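Local coordinates for tail fiber protein (Acinetobacter phage AM24, PDB 5W5P) that probably recognises and cleaves the capsular polysaccharide of its Acinetobacter host as a trimeric tailspike at the tip of the phage tail, at residues R457-L461 with T472-I476; F499-A505 with T596-S602; F544-E548 with L560-F564; H563-L569 with K581-A587. All blocks are in the same frame, centred on the assembly; numbering follows the deposited sequence.

Contact 1 of 4, residues R457-L461 with T472-I476; sequences RKEFL and TVAEI
Phe460 lays its ring against the backbone of residues 472-475, and this one side chain makes most of the contact. Its CE2 comes within 3.4 Å of Val473 O, while CZ reaches Ala474 CA at 3.5 Å. The carbonyl carbon of Val473 lies over one face of the ring. Along the same side of the ring, CE1 of Phe460 touches the methyl CG2 of Thr472 at 3.9 Å, the two side chains meeting at about a right angle. With CG opposite the carbonyl carbon (chi1 -63°), the ring leaves its strand and spans the gap to the neighbouring sheet. At the margin Lys458 and Glu475 face each other more loosely: NZ of Lys458 stays 4.2 Å from OE1 of Glu475, too far for a salt bridge, and OE1 is hydrogen-bonded to Thr623 OG1, at the C-terminus. Further out, Phe460 is held by backbone bonds to Val599, and Val473 O accepts a bond from Ser601 OG. In strand 470-477 a classic beta bulge sets Val473 and Ala474 together opposite Leu580. No hydrogen bond joins the two segments, whose axes run 7.6 Å apart at 139°; this is face-to-face packing of two antiparallel sheets, as in a beta-sandwich.

Contact 2 of 4, residues F499-A505 with T596-S602; sequences FMQMKTA and TAKVFSS
Phe600 and Lys503 meet across an antiparallel strand pair, 499-503 with 598-602, in the five-stranded sheet of the C-terminal domain. Lys503 is fully extended beyond CG, and its NZ ends 3.5 Å from CD2 of Phe600, coming in obliquely to the ring; the ammonium is hydrogen-bonded to Ser612 OG of the second subunit. Phe600 turns CG opposite its backbone N (chi1 -164°) and lies beside Gln501, whose OE1 sits at the ring edge with the amide and ring planes 34° apart. The amide of Gln501 also bonds to Gln522 and Ser612 of the second subunit, so the face carrying Phe600 looks onto the trimer interface. The reverse face is mostly apolar, though Ser601 OG lies there and bonds Val473 O. On it Met502, a selenomethionine, bends at chi2 and brings SE to 3.6 Å from Val599 CG2, while CB of Met500, likewise selenomethionine, packs 3.8 Å from Val599 CG1. Lys598 takes the cramped rotamer with CG between N and the carbonyl carbon (chi1 59°), and its ammonium reaches Asn507 and Glu459. The regular pairing ends where two residues, Ala597 and Lys598, share Lys503 as partner in a classic beta bulge. Lys503 O takes two N-H groups there, from Ala597 N at 2.7 Å, on a lone pair, and from Lys598 N at 3.1 Å.

Contact 3 of 4, residues F544-E548 with L560-F564; sequences FTQLE and LFKHF
Gln546 grips the backbone of Phe564 with both ends of its amide, the tight part of the contact. OE1 receives the N-H of Phe564 on a lone pair at 3.0 Å, while NE2 gives a 2.6 Å bond to Phe564 O from above that carbonyl's plane. Two bonds to one residue fix the amide's rotation. CG of Gln546 stands between N and the carbonyl carbon (chi1 70°), the chain reaching across to the loop. Next to it Phe544 turns its ring edge to the face of Phe564, an offset T-shaped pair with planes at 81°, Phe544 CZ meeting Phe564 CB at 3.8 Å. The other end is looser: Glu548 and Lys562 run side by side with Glu548 OE1 4.1 Å from Lys562 NZ, short of a salt bridge, and a water gives a 2.6 Å bond to Glu548 O. The Gln546 amide, bonding both N and O of one loop residue much as a neighbouring strand would, ties loop 560-564 to strand 535-546, outermost within this chain in the five-stranded antiparallel sheet.

Contact 4 of 4, residues H563-L569 with K581-A587; sequences HFTSPVL and KLSGYVA
An aromatic cluster of His563, Phe564 and Tyr585 packs one end of this contact, where the loop 563-569 lies along the chain leaving strand 577-582. Tyr585 points its edge at the face of Phe564 in an edge-to-face pair, CD1 of Tyr585 lying 3.7 Å from CZ of Phe564, with the ring planes at 66°. Leu582 CD1 lies over the rim of the opposite face, while Ser583 O lies in plane at the ring edge. Along the same edge, toward its hydroxyl, Tyr585, its CG opposite the backbone N (chi1 178°), runs alongside His563, with Tyr585 OH 3.5 Å from His563 CD2 near the plane of the imidazole; His563 NE2 is bonded to Thr596 OG1.

The backbones are joined beside these rings. Val586 N binds His563 O at 2.8 Å, nearly in line with the carbonyl, and Thr565 N binds Gly584 O at 2.8 Å. A water also donates to Gly584 O and meets Thr565 OG1. Gly584 has positive phi and passes close to Thr565 O, leaving little room for a side chain. Further along, Ser583 OG accepts the N-H of Val568 at 2.8 Å, and Ser583 N returns a weak bond to Val568 O. Leu569 and Leu582 then form a non-hydrogen-bonded pair. The register shifts by two residues on the way, so a short irregular pairing leads into the antiparallel hairpin of strands 569-574 and 577-582.

Overall arrangement
All four contacts lie in the C-terminal domain, beyond the parallel-stranded body. Contact 1 comes first along the chain and closes before the rest. Contact 2 then spans a long excursion that contains contacts 3 and 4, which share His563 and Phe564. The centres of contacts 1 and 2 are about 9 Å apart, of 3 and 4 about 10 Å, of 1 and 3 about 17 Å. Strands 451-461, 598-608, 492-503 and 535-546 belong to one antiparallel sheet; 470-477 and 577-582 belong to the other. Val473, Met500, Met502, Phe544, Phe564 and Leu582 meet between them, joining the two sheets into one packed domain that, at contacts 2 and 3, also meets the second subunit of the trimer.

Contact 1 of 4, residues R457-L461 with T472-I476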
loop_
_atom_site.group_PDB
_atom_site.type_symbol
_atom_site.label_atom_id
_atom_site.label_comp_id
_atom_site.label_asym_id
_atom_site.label_seq_id
_atom_site.Cartn_x
_atom_site.Cartn_y
_atom_site.Cartn_z
ATOM N N ARG A 457 -4.052 19.048 -32.588
ATOM C CA ARG A 457 -5.119 19.476 -33.483
ATOM C C ARG A 457 -4.817 20.899 -33.927
ATOM O O ARG A 457 -4.551 21.771 -33.092
ATOM C CB ARG A 457 -6.497 19.392 -32.810
ATOM C CG ARG A 457 -7.086 17.976 -32.777
ATOM C CD ARG A 457 -8.421 17.906 -32.023
ATOM N NE ARG A 457 -8.315 18.331 -30.624
ATOM C CZ ARG A 457 -9.108 17.908 -29.639
ATOM N NH1 ARG A 457 -10.077 17.034 -29.878
ATOM N NH2 ARG A 457 -8.935 18.362 -28.406
ATOM N N LYS A 458 -4.828 21.120 -35.241
ATOM C CA LYS A 458 -4.536 22.423 -35.818
ATOM C C LYS A 458 -5.480 22.677 -36.983
ATOM O O LYS A 458 -5.751 21.778 -37.785
ATOM C CB LYS A 458 -3.075 22.524 -36.291
ATOM C CG LYS A 458 -2.663 23.930 -36.707
ATOM C CD LYS A 458 -1.159 24.074 -36.850
ATOM C CE LYS A 458 -0.733 25.521 -36.654
ATOM N NZ LYS A 458 -0.662 25.847 -35.196
ATOM N N GLU A 459 -5.978 23.904 -37.064
ATOM C CA GLU A 459 -6.852 24.327 -38.147
ATOM C C GLU A 459 -6.022 25.038 -39.211
ATOM O O GLU A 459 -5.210 25.909 -38.888
ATOM C CB GLU A 459 -7.956 25.240 -37.612
ATOM C CG GLU A 459 -8.598 26.129 -38.649
ATOM C CD GLU A 459 -9.514 27.165 -38.035
ATOM O OE1 GLU A 459 -9.092 28.334 -37.917
ATOM O OE2 GLU A 459 -10.659 26.815 -37.681
ATOM N N PHE A 460 -6.212 24.645 -40.470
ATOM C CA PHE A 460 -5.532 25.252 -41.616
ATOM C C PHE A 460 -6.602 25.852 -42.522
ATOM O O PHE A 460 -7.119 25.178 -43.417
ATOM C CB PHE A 460 -4.675 24.228 -42.378
ATOM C CG PHE A 460 -3.545 23.658 -41.570
ATOM C CD1 PHE A 460 -2.307 24.277 -41.553
ATOM C CD2 PHE A 460 -3.721 22.497 -40.834
ATOM C CE1 PHE A 460 -1.268 23.753 -40.808
ATOM C CE2 PHE A 460 -2.686 21.968 -40.089
ATOM C CZ PHE A 460 -1.460 22.597 -40.074
ATOM N N LEU A 461 -6.939 27.117 -42.282
ATOM C CA LEU A 461 -7.908 27.794 -43.133
ATOM C C LEU A 461 -7.408 27.829 -44.572
ATOM O O LEU A 461 -6.218 28.030 -44.830
ATOM C CB LEU A 461 -8.167 29.210 -42.619
ATOM C CG LEU A 461 -8.994 29.289 -41.331
ATOM C CD1 LEU A 461 -8.845 30.650 -40.659
ATOM C CD2 LEU A 461 -10.459 28.980 -41.607
ATOM N N THR A 472 -1.705 23.053 -47.218
ATOM C CA THR A 472 -0.933 22.675 -46.043
ATOM C C THR A 472 -1.819 21.862 -45.109
ATOM O O THR A 472 -2.948 22.260 -44.808
ATOM C CB THR A 472 -0.407 23.920 -45.327
ATOM O OG1 THR A 472 0.203 24.808 -46.272
ATOM C CG2 THR A 472 0.609 23.544 -44.263
ATOM N N VAL A 473 -1.323 20.713 -44.659
ATOM C CA VAL A 473 -2.146 19.787 -43.891
ATOM C C VAL A 473 -1.622 19.548 -42.486
ATOM O O VAL A 473 -2.361 19.002 -41.652
ATOM C CB VAL A 473 -2.313 18.442 -44.629
ATOM C CG1 VAL A 473 -3.268 18.622 -45.789
ATOM C CG2 VAL A 473 -0.959 17.880 -45.071
ATOM N N ALA A 474 -0.400 19.964 -42.177
ATOM C CA ALA A 474 0.199 19.653 -40.890
ATOM C C ALA A 474 1.427 20.528 -40.705
ATOM O O ALA A 474 1.982 21.065 -41.669
ATOM C CB ALA A 474 0.571 18.169 -40.781
ATOM N N GLU A 475 1.840 20.671 -39.447
ATOM C CA GLU A 475 3.006 21.477 -39.112
ATOM C C GLU A 475 3.702 20.843 -37.919
ATOM O O GLU A 475 3.089 20.663 -36.861
ATOM C CB GLU A 475 2.598 22.919 -38.812
ATOM C CG GLU A 475 3.739 23.800 -38.336
ATOM C CD GLU A 475 3.271 25.182 -37.934
ATOM O OE1 GLU A 475 3.237 25.472 -36.719
ATOM O OE2 GLU A 475 2.935 25.981 -38.830
ATOM N N ILE A 476 4.968 20.491 -38.092
ATOM C CA ILE A 476 5.782 19.954 -37.015
ATOM C C ILE A 476 6.897 20.949 -36.722
ATOM O O ILE A 476 7.249 21.791 -37.555
ATOM C CB ILE A 476 6.356 18.565 -37.357
ATOM C CG1 ILE A 476 7.367 18.669 -38.497
ATOM C CG2 ILE A 476 5.233 17.595 -37.718
ATOM C CD1 ILE A 476 7.909 17.335 -38.952
#

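Contact 2 of 4, residues F499-A505 with T596-S602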
loop_
_atom_site.group_PDB
_atom_site.type_symbol
_atom_site.label_atom_id
_atom_site.label_comp_id
_atom_site.label_asym_id
_atom_site.label_seq_id
_atom_site.Cartn_x
_atom_site.Cartn_y
_atom_site.Cartn_z
ATOM N N PHE A 499 -5.201 12.827 -39.676
ATOM C CA PHE A 499 -6.635 12.751 -39.940
ATOM C C PHE A 499 -7.132 14.145 -40.305
ATOM O O PHE A 499 -7.163 15.044 -39.458
ATOM C CB PHE A 499 -7.378 12.194 -38.727
ATOM C CG PHE A 499 -8.880 12.157 -38.889
ATOM C CD1 PHE A 499 -9.461 11.972 -40.134
ATOM C CD2 PHE A 499 -9.709 12.304 -37.792
ATOM C CE1 PHE A 499 -10.836 11.938 -40.278
ATOM C CE2 PHE A 499 -11.086 12.271 -37.933
ATOM C CZ PHE A 499 -11.648 12.086 -39.177
HETATM N N MSE A 500 -7.520 14.329 -41.562
HETATM C CA MSE A 500 -7.983 15.627 -42.025
HETATM C C MSE A 500 -9.494 15.649 -42.190
HETATM O O MSE A 500 -10.069 14.810 -42.890
HETATM C CB MSE A 500 -7.319 16.000 -43.351
HETATM C CG MSE A 500 -5.800 15.991 -43.333
HETATM SE SE MSE A 500 -5.039 15.709 -45.116
HETATM C CE MSE A 500 -5.295 13.779 -45.233
ATOM N N GLN A 501 -10.134 16.620 -41.547
ATOM C CA GLN A 501 -11.567 16.846 -41.674
ATOM C C GLN A 501 -11.766 18.177 -42.389
ATOM O O GLN A 501 -11.421 19.234 -41.849
ATOM C CB GLN A 501 -12.243 16.836 -40.304
ATOM C CG GLN A 501 -12.290 15.453 -39.669
ATOM C CD GLN A 501 -12.827 15.467 -38.243
ATOM O OE1 GLN A 501 -12.282 16.139 -37.366
ATOM N NE2 GLN A 501 -13.902 14.721 -38.011
HETATM N N MSE A 502 -12.302 18.126 -43.604
HETATM C CA MSE A 502 -12.579 19.348 -44.353
HETATM C C MSE A 502 -13.910 19.921 -43.894
HETATM O O MSE A 502 -14.942 19.248 -43.946
HETATM C CB MSE A 502 -12.592 19.092 -45.865
HETATM C CG MSE A 502 -11.783 17.885 -46.313
HETATM SE SE MSE A 502 -9.887 17.954 -45.829
HETATM C CE MSE A 502 -9.439 16.108 -46.257
ATOM N N LYS A 503 -13.879 21.170 -43.440
ATOM C CA LYS A 503 -15.034 21.797 -42.824
ATOM C C LYS A 503 -15.317 23.139 -43.480
ATOM O O LYS A 503 -14.434 23.773 -44.064
ATOM C CB LYS A 503 -14.832 21.991 -41.316
ATOM C CG LYS A 503 -14.464 20.723 -40.565
ATOM C CD LYS A 503 -14.286 21.010 -39.084
ATOM C CE LYS A 503 -13.898 19.765 -38.317
ATOM N NZ LYS A 503 -13.850 20.047 -36.861
ATOM N N THR A 504 -16.575 23.562 -43.376
ATOM C CA THR A 504 -16.991 24.888 -43.805
ATOM C C THR A 504 -16.609 25.901 -42.729
ATOM O O THR A 504 -15.924 25.582 -41.754
ATOM C CB THR A 504 -18.490 24.911 -44.085
ATOM O OG1 THR A 504 -19.200 24.657 -42.868
ATOM C CG2 THR A 504 -18.862 23.856 -45.114
ATOM N N ALA A 505 -17.066 27.143 -42.890
ATOM C CA ALA A 505 -16.814 28.152 -41.868
ATOM C C ALA A 505 -17.491 27.797 -40.550
ATOM O O ALA A 505 -16.928 28.056 -39.480
ATOM C CB ALA A 505 -17.278 29.523 -42.357
ATOM N N THR A 596 -15.976 24.461 -48.562
ATOM C CA THR A 596 -15.003 24.071 -47.548
ATOM C C THR A 596 -14.077 25.244 -47.255
ATOM O O THR A 596 -13.430 25.776 -48.164
ATOM C CB THR A 596 -14.200 22.863 -48.024
ATOM O OG1 THR A 596 -15.085 21.764 -48.268
ATOM C CG2 THR A 596 -13.166 22.463 -46.985
ATOM N N ALA A 597 -14.012 25.652 -45.987
ATOM C CA ALA A 597 -13.225 26.813 -45.597
ATOM C C ALA A 597 -11.902 26.456 -44.937
ATOM O O ALA A 597 -11.041 27.331 -44.809
ATOM C CB ALA A 597 -14.032 27.710 -44.650
ATOM N N LYS A 598 -11.710 25.208 -44.523
ATOM C CA LYS A 598 -10.504 24.865 -43.785
ATOM C C LYS A 598 -10.299 23.361 -43.797
ATOM O O LYS A 598 -11.229 22.584 -44.031
ATOM C CB LYS A 598 -10.569 25.361 -42.336
ATOM C CG LYS A 598 -11.747 24.803 -41.560
ATOM C CD LYS A 598 -11.943 25.552 -40.255
ATOM C CE LYS A 598 -13.381 25.494 -39.793
ATOM N NZ LYS A 598 -13.593 26.272 -38.546
ATOM N N VAL A 599 -9.060 22.969 -43.525
ATOM C CA VAL A 599 -8.701 21.585 -43.256
ATOM C C VAL A 599 -8.345 21.501 -41.778
ATOM O O VAL A 599 -7.382 22.132 -41.325
ATOM C CB VAL A 599 -7.544 21.109 -44.145
ATOM C CG1 VAL A 599 -7.041 19.749 -43.679
ATOM C CG2 VAL A 599 -7.996 21.053 -45.594
ATOM N N PHE A 600 -9.140 20.744 -41.020
ATOM C CA PHE A 600 -8.901 20.518 -39.596
ATOM C C PHE A 600 -8.195 19.177 -39.439
ATOM O O PHE A 600 -8.778 18.123 -39.712
ATOM C CB PHE A 600 -10.212 20.548 -38.816
ATOM C CG PHE A 600 -10.033 20.698 -37.334
ATOM C CD1 PHE A 600 -9.497 21.859 -36.797
ATOM C CD2 PHE A 600 -10.400 19.675 -36.476
ATOM C CE1 PHE A 600 -9.329 21.992 -35.421
ATOM C CE2 PHE A 600 -10.241 19.802 -35.102
ATOM C CZ PHE A 600 -9.707 20.960 -34.574
ATOM N N SER A 601 -6.946 19.206 -39.000
ATOM C CA SER A 601 -6.099 18.023 -38.990
ATOM C C SER A 601 -5.872 17.556 -37.556
ATOM O O SER A 601 -5.367 18.315 -36.723
ATOM C CB SER A 601 -4.771 18.312 -39.681
ATOM O OG SER A 601 -4.971 18.586 -41.060
ATOM N N SER A 602 -6.241 16.305 -37.279
ATOM C CA SER A 602 -5.942 15.638 -36.013
ATOM C C SER A 602 -4.726 14.747 -36.243
ATOM O O SER A 602 -4.855 13.620 -36.726
ATOM C CB SER A 602 -7.139 14.826 -35.532
ATOM O OG SER A 602 -8.221 15.664 -35.166
HETATM O O HOH W 1 -9.570 16.374 -37.565
#

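Contact 3 of 4, residues F544-E548 with L560-F564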
loop_
_atom_site.group_PDB
_atom_site.type_symbol
_atom_site.label_atom_id
_atom_site.label_comp_id
_atom_site.label_asym_id
_atom_site.label_seq_id
_atom_site.Cartn_x
_atom_site.Cartn_y
_atom_site.Cartn_z
ATOM N N PHE A 544 -2.277 6.947 -48.240
ATOM C CA PHE A 544 -3.310 7.966 -48.332
ATOM C C PHE A 544 -4.627 7.297 -48.690
ATOM O O PHE A 544 -4.661 6.383 -49.517
ATOM C CB PHE A 544 -2.954 9.039 -49.372
ATOM C CG PHE A 544 -4.010 10.095 -49.535
ATOM C CD1 PHE A 544 -4.059 11.181 -48.682
ATOM C CD2 PHE A 544 -4.958 9.996 -50.538
ATOM C CE1 PHE A 544 -5.032 12.151 -48.825
ATOM C CE2 PHE A 544 -5.934 10.963 -50.689
ATOM C CZ PHE A 544 -5.970 12.042 -49.828
ATOM N N THR A 545 -5.702 7.747 -48.054
ATOM C CA THR A 545 -7.040 7.316 -48.430
ATOM C C THR A 545 -8.019 8.401 -48.021
ATOM O O THR A 545 -7.802 9.114 -47.037
ATOM C CB THR A 545 -7.424 5.971 -47.795
ATOM O OG1 THR A 545 -8.811 5.699 -48.039
ATOM C CG2 THR A 545 -7.178 5.982 -46.310
ATOM N N GLN A 546 -9.090 8.529 -48.797
ATOM C CA GLN A 546 -10.111 9.529 -48.539
ATOM C C GLN A 546 -11.468 8.949 -48.890
ATOM O O GLN A 546 -11.578 8.043 -49.720
ATOM C CB GLN A 546 -9.870 10.815 -49.342
ATOM C CG GLN A 546 -10.094 10.679 -50.842
ATOM C CD GLN A 546 -9.562 11.868 -51.618
ATOM O OE1 GLN A 546 -9.781 13.020 -51.244
ATOM N NE2 GLN A 546 -8.843 11.591 -52.697
ATOM N N LEU A 547 -12.499 9.470 -48.242
ATOM C CA LEU A 547 -13.861 9.088 -48.573
ATOM C C LEU A 547 -14.334 9.891 -49.779
ATOM O O LEU A 547 -14.151 11.110 -49.834
ATOM C CB LEU A 547 -14.782 9.310 -47.375
ATOM C CG LEU A 547 -14.761 8.166 -46.364
ATOM C CD1 LEU A 547 -14.985 8.688 -44.949
ATOM C CD2 LEU A 547 -15.794 7.112 -46.736
ATOM N N GLU A 548 -14.924 9.202 -50.751
ATOM C CA GLU A 548 -15.420 9.833 -51.965
ATOM C C GLU A 548 -16.940 9.917 -52.013
ATOM O O GLU A 548 -17.487 10.444 -52.987
ATOM C CB GLU A 548 -14.905 9.084 -53.199
ATOM C CG GLU A 548 -13.387 8.983 -53.276
ATOM C CD GLU A 548 -12.910 8.169 -54.470
ATOM O OE1 GLU A 548 -11.804 7.592 -54.393
ATOM O OE2 GLU A 548 -13.635 8.106 -55.487
ATOM N N LEU A 560 -20.319 13.288 -48.648
ATOM C CA LEU A 560 -18.917 13.639 -48.466
ATOM C C LEU A 560 -18.227 13.745 -49.822
ATOM O O LEU A 560 -18.414 12.896 -50.697
ATOM C CB LEU A 560 -18.213 12.601 -47.594
ATOM C CG LEU A 560 -18.681 12.449 -46.148
ATOM C CD1 LEU A 560 -17.973 11.270 -45.505
ATOM C CD2 LEU A 560 -18.436 13.724 -45.354
ATOM N N PHE A 561 -17.419 14.791 -49.984
ATOM C CA PHE A 561 -16.806 15.142 -51.257
ATOM C C PHE A 561 -15.342 14.721 -51.291
ATOM O O PHE A 561 -14.625 14.837 -50.294
ATOM C CB PHE A 561 -16.917 16.650 -51.496
ATOM C CG PHE A 561 -16.426 17.100 -52.849
ATOM C CD1 PHE A 561 -17.171 16.849 -53.992
ATOM C CD2 PHE A 561 -15.231 17.795 -52.975
ATOM C CE1 PHE A 561 -16.731 17.271 -55.228
ATOM C CE2 PHE A 561 -14.786 18.221 -54.217
ATOM C CZ PHE A 561 -15.536 17.958 -55.343
ATOM N N LYS A 562 -14.901 14.239 -52.450
ATOM C CA LYS A 562 -13.499 13.885 -52.673
ATOM C C LYS A 562 -12.715 15.170 -52.930
ATOM O O LYS A 562 -12.789 15.751 -54.016
ATOM C CB LYS A 562 -13.380 12.911 -53.842
ATOM C CG LYS A 562 -11.955 12.564 -54.233
ATOM C CD LYS A 562 -11.917 11.708 -55.494
ATOM C CE LYS A 562 -10.487 11.353 -55.858
ATOM N NZ LYS A 562 -10.389 10.456 -57.040
ATOM N N HIS A 563 -11.956 15.621 -51.926
ATOM C CA HIS A 563 -11.273 16.908 -52.023
ATOM C C HIS A 563 -9.927 16.807 -52.730
ATOM O O HIS A 563 -9.491 17.779 -53.362
ATOM C CB HIS A 563 -11.071 17.506 -50.628
ATOM C CG HIS A 563 -12.308 18.112 -50.040
ATOM N ND1 HIS A 563 -13.394 17.357 -49.654
ATOM C CD2 HIS A 563 -12.632 19.401 -49.774
ATOM C CE1 HIS A 563 -14.333 18.154 -49.174
ATOM N NE2 HIS A 563 -13.897 19.399 -49.236
ATOM N N PHE A 564 -9.253 15.664 -52.629
ATOM C CA PHE A 564 -7.918 15.490 -53.183
ATOM C C PHE A 564 -7.963 14.585 -54.409
ATOM O O PHE A 564 -8.673 13.574 -54.420
ATOM C CB PHE A 564 -6.966 14.908 -52.131
ATOM C CG PHE A 564 -6.626 15.866 -51.018
ATOM C CD1 PHE A 564 -5.616 16.801 -51.180
ATOM C CD2 PHE A 564 -7.308 15.822 -49.809
ATOM C CE1 PHE A 564 -5.291 17.680 -50.167
ATOM C CE2 PHE A 564 -6.985 16.698 -48.783
ATOM C CZ PHE A 564 -5.975 17.630 -48.966
HETATM O O HOH W 2 -17.743 12.893 -53.902
#

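Contact 4 of 4, residues H563-L569 with K581-A587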
loop_
_atom_site.group_PDB
_atom_site.type_symbol
_atom_site.label_atom_id
_atom_site.label_comp_id
_atom_site.label_asym_id
_atom_site.label_seq_id
_atom_site.Cartn_x
_atom_site.Cartn_y
_atom_site.Cartn_z
ATOM N N HIS A 563 -11.956 15.621 -51.926
ATOM C CA HIS A 563 -11.273 16.908 -52.023
ATOM C C HIS A 563 -9.927 16.807 -52.730
ATOM O O HIS A 563 -9.491 17.779 -53.362
ATOM C CB HIS A 563 -11.071 17.506 -50.628
ATOM C CG HIS A 563 -12.308 18.112 -50.040
ATOM N ND1 HIS A 563 -13.394 17.357 -49.654
ATOM C CD2 HIS A 563 -12.632 19.401 -49.774
ATOM C CE1 HIS A 563 -14.333 18.154 -49.174
ATOM N NE2 HIS A 563 -13.897 19.399 -49.236
ATOM N N PHE A 564 -9.253 15.664 -52.629
ATOM C CA PHE A 564 -7.918 15.490 -53.183
ATOM C C PHE A 564 -7.963 14.585 -54.409
ATOM O O PHE A 564 -8.673 13.574 -54.420
ATOM C CB PHE A 564 -6.966 14.908 -52.131
ATOM C CG PHE A 564 -6.626 15.866 -51.018
ATOM C CD1 PHE A 564 -5.616 16.801 -51.180
ATOM C CD2 PHE A 564 -7.308 15.822 -49.809
ATOM C CE1 PHE A 564 -5.291 17.680 -50.167
ATOM C CE2 PHE A 564 -6.985 16.698 -48.783
ATOM C CZ PHE A 564 -5.975 17.630 -48.966
ATOM N N THR A 565 -7.212 14.955 -55.443
ATOM C CA THR A 565 -7.093 14.160 -56.666
ATOM C C THR A 565 -5.621 13.793 -56.838
ATOM O O THR A 565 -4.808 14.631 -57.239
ATOM C CB THR A 565 -7.636 14.916 -57.877
ATOM O OG1 THR A 565 -9.050 15.101 -57.729
ATOM C CG2 THR A 565 -7.365 14.147 -59.161
ATOM N N SER A 566 -5.289 12.538 -56.517
ATOM C CA SER A 566 -3.939 11.982 -56.545
ATOM C C SER A 566 -2.938 12.930 -55.892
ATOM O O SER A 566 -2.101 13.525 -56.580
ATOM C CB SER A 566 -3.524 11.663 -57.983
ATOM O OG SER A 566 -3.365 12.848 -58.732
ATOM N N PRO A 567 -2.983 13.088 -54.572
ATOM C CA PRO A 567 -2.143 14.100 -53.924
ATOM C C PRO A 567 -0.678 13.698 -53.853
ATOM O O PRO A 567 -0.328 12.517 -53.766
ATOM C CB PRO A 567 -2.750 14.210 -52.523
ATOM C CG PRO A 567 -3.338 12.866 -52.277
ATOM C CD PRO A 567 -3.834 12.370 -53.608
ATOM N N VAL A 568 0.179 14.713 -53.879
ATOM C CA VAL A 568 1.621 14.557 -53.729
ATOM C C VAL A 568 2.046 15.381 -52.520
ATOM O O VAL A 568 1.578 16.511 -52.338
ATOM C CB VAL A 568 2.371 14.989 -55.006
ATOM C CG1 VAL A 568 3.783 15.453 -54.689
ATOM C CG2 VAL A 568 2.399 13.847 -56.003
ATOM N N LEU A 569 2.905 14.804 -51.682
ATOM C CA LEU A 569 3.341 15.451 -50.451
ATOM C C LEU A 569 4.569 16.316 -50.705
ATOM O O LEU A 569 5.542 15.866 -51.319
ATOM C CB LEU A 569 3.649 14.410 -49.373
ATOM C CG LEU A 569 4.525 14.889 -48.210
ATOM C CD1 LEU A 569 3.773 15.878 -47.329
ATOM C CD2 LEU A 569 5.035 13.710 -47.389
ATOM N N LYS A 581 2.384 19.476 -46.853
ATOM C CA LYS A 581 1.369 19.930 -47.792
ATOM C C LYS A 581 1.024 18.829 -48.785
ATOM O O LYS A 581 1.878 18.022 -49.166
ATOM C CB LYS A 581 1.827 21.173 -48.564
ATOM C CG LYS A 581 2.620 22.180 -47.753
ATOM C CD LYS A 581 3.189 23.250 -48.662
ATOM C CE LYS A 581 3.886 24.335 -47.877
ATOM N NZ LYS A 581 4.270 25.456 -48.779
ATOM N N LEU A 582 -0.237 18.818 -49.214
ATOM C CA LEU A 582 -0.725 17.890 -50.222
ATOM C C LEU A 582 -1.277 18.660 -51.415
ATOM O O LEU A 582 -1.864 19.737 -51.264
ATOM C CB LEU A 582 -1.806 16.964 -49.653
ATOM C CG LEU A 582 -1.342 16.001 -48.561
ATOM C CD1 LEU A 582 -2.524 15.264 -47.948
ATOM C CD2 LEU A 582 -0.315 15.020 -49.110
ATOM N N SER A 583 -1.092 18.094 -52.605
ATOM C CA SER A 583 -1.518 18.717 -53.848
ATOM C C SER A 583 -2.846 18.123 -54.320
ATOM O O SER A 583 -3.434 17.245 -53.680
ATOM C CB SER A 583 -0.435 18.562 -54.918
ATOM O OG SER A 583 -0.104 17.196 -55.114
ATOM N N GLY A 584 -3.321 18.623 -55.459
ATOM C CA GLY A 584 -4.560 18.144 -56.043
ATOM C C GLY A 584 -5.807 18.477 -55.254
ATOM O O GLY A 584 -6.789 17.730 -55.315
ATOM N N TYR A 585 -5.803 19.586 -54.522
ATOM C CA TYR A 585 -6.921 19.935 -53.656
ATOM C C TYR A 585 -7.930 20.801 -54.400
ATOM O O TYR A 585 -7.567 21.822 -54.995
ATOM C CB TYR A 585 -6.434 20.667 -52.405
ATOM C CG TYR A 585 -7.559 21.096 -51.492
ATOM C CD1 TYR A 585 -8.026 20.246 -50.493
ATOM C CD2 TYR A 585 -8.166 22.339 -51.638
ATOM C CE1 TYR A 585 -9.056 20.628 -49.657
ATOM C CE2 TYR A 585 -9.198 22.726 -50.812
ATOM C CZ TYR A 585 -9.637 21.866 -49.822
ATOM O OH TYR A 585 -10.665 22.244 -48.994
ATOM N N VAL A 586 -9.196 20.395 -54.345
ATOM C CA VAL A 586 -10.314 21.191 -54.843
ATOM C C VAL A 586 -11.397 21.164 -53.773
ATOM O O VAL A 586 -11.851 20.085 -53.372
ATOM C CB VAL A 586 -10.857 20.665 -56.185
ATOM C CG1 VAL A 586 -12.134 21.401 -56.563
ATOM C CG2 VAL A 586 -9.811 20.805 -57.277
ATOM N N ALA A 587 -11.804 22.343 -53.308
ATOM C CA ALA A 587 -12.766 22.428 -52.219
ATOM C C ALA A 587 -14.166 22.044 -52.685
ATOM O O ALA A 587 -14.559 22.292 -53.830
ATOM C CB ALA A 587 -12.790 23.841 -51.637
HETATM O O HOH W 3 -9.285 17.500 -56.428
#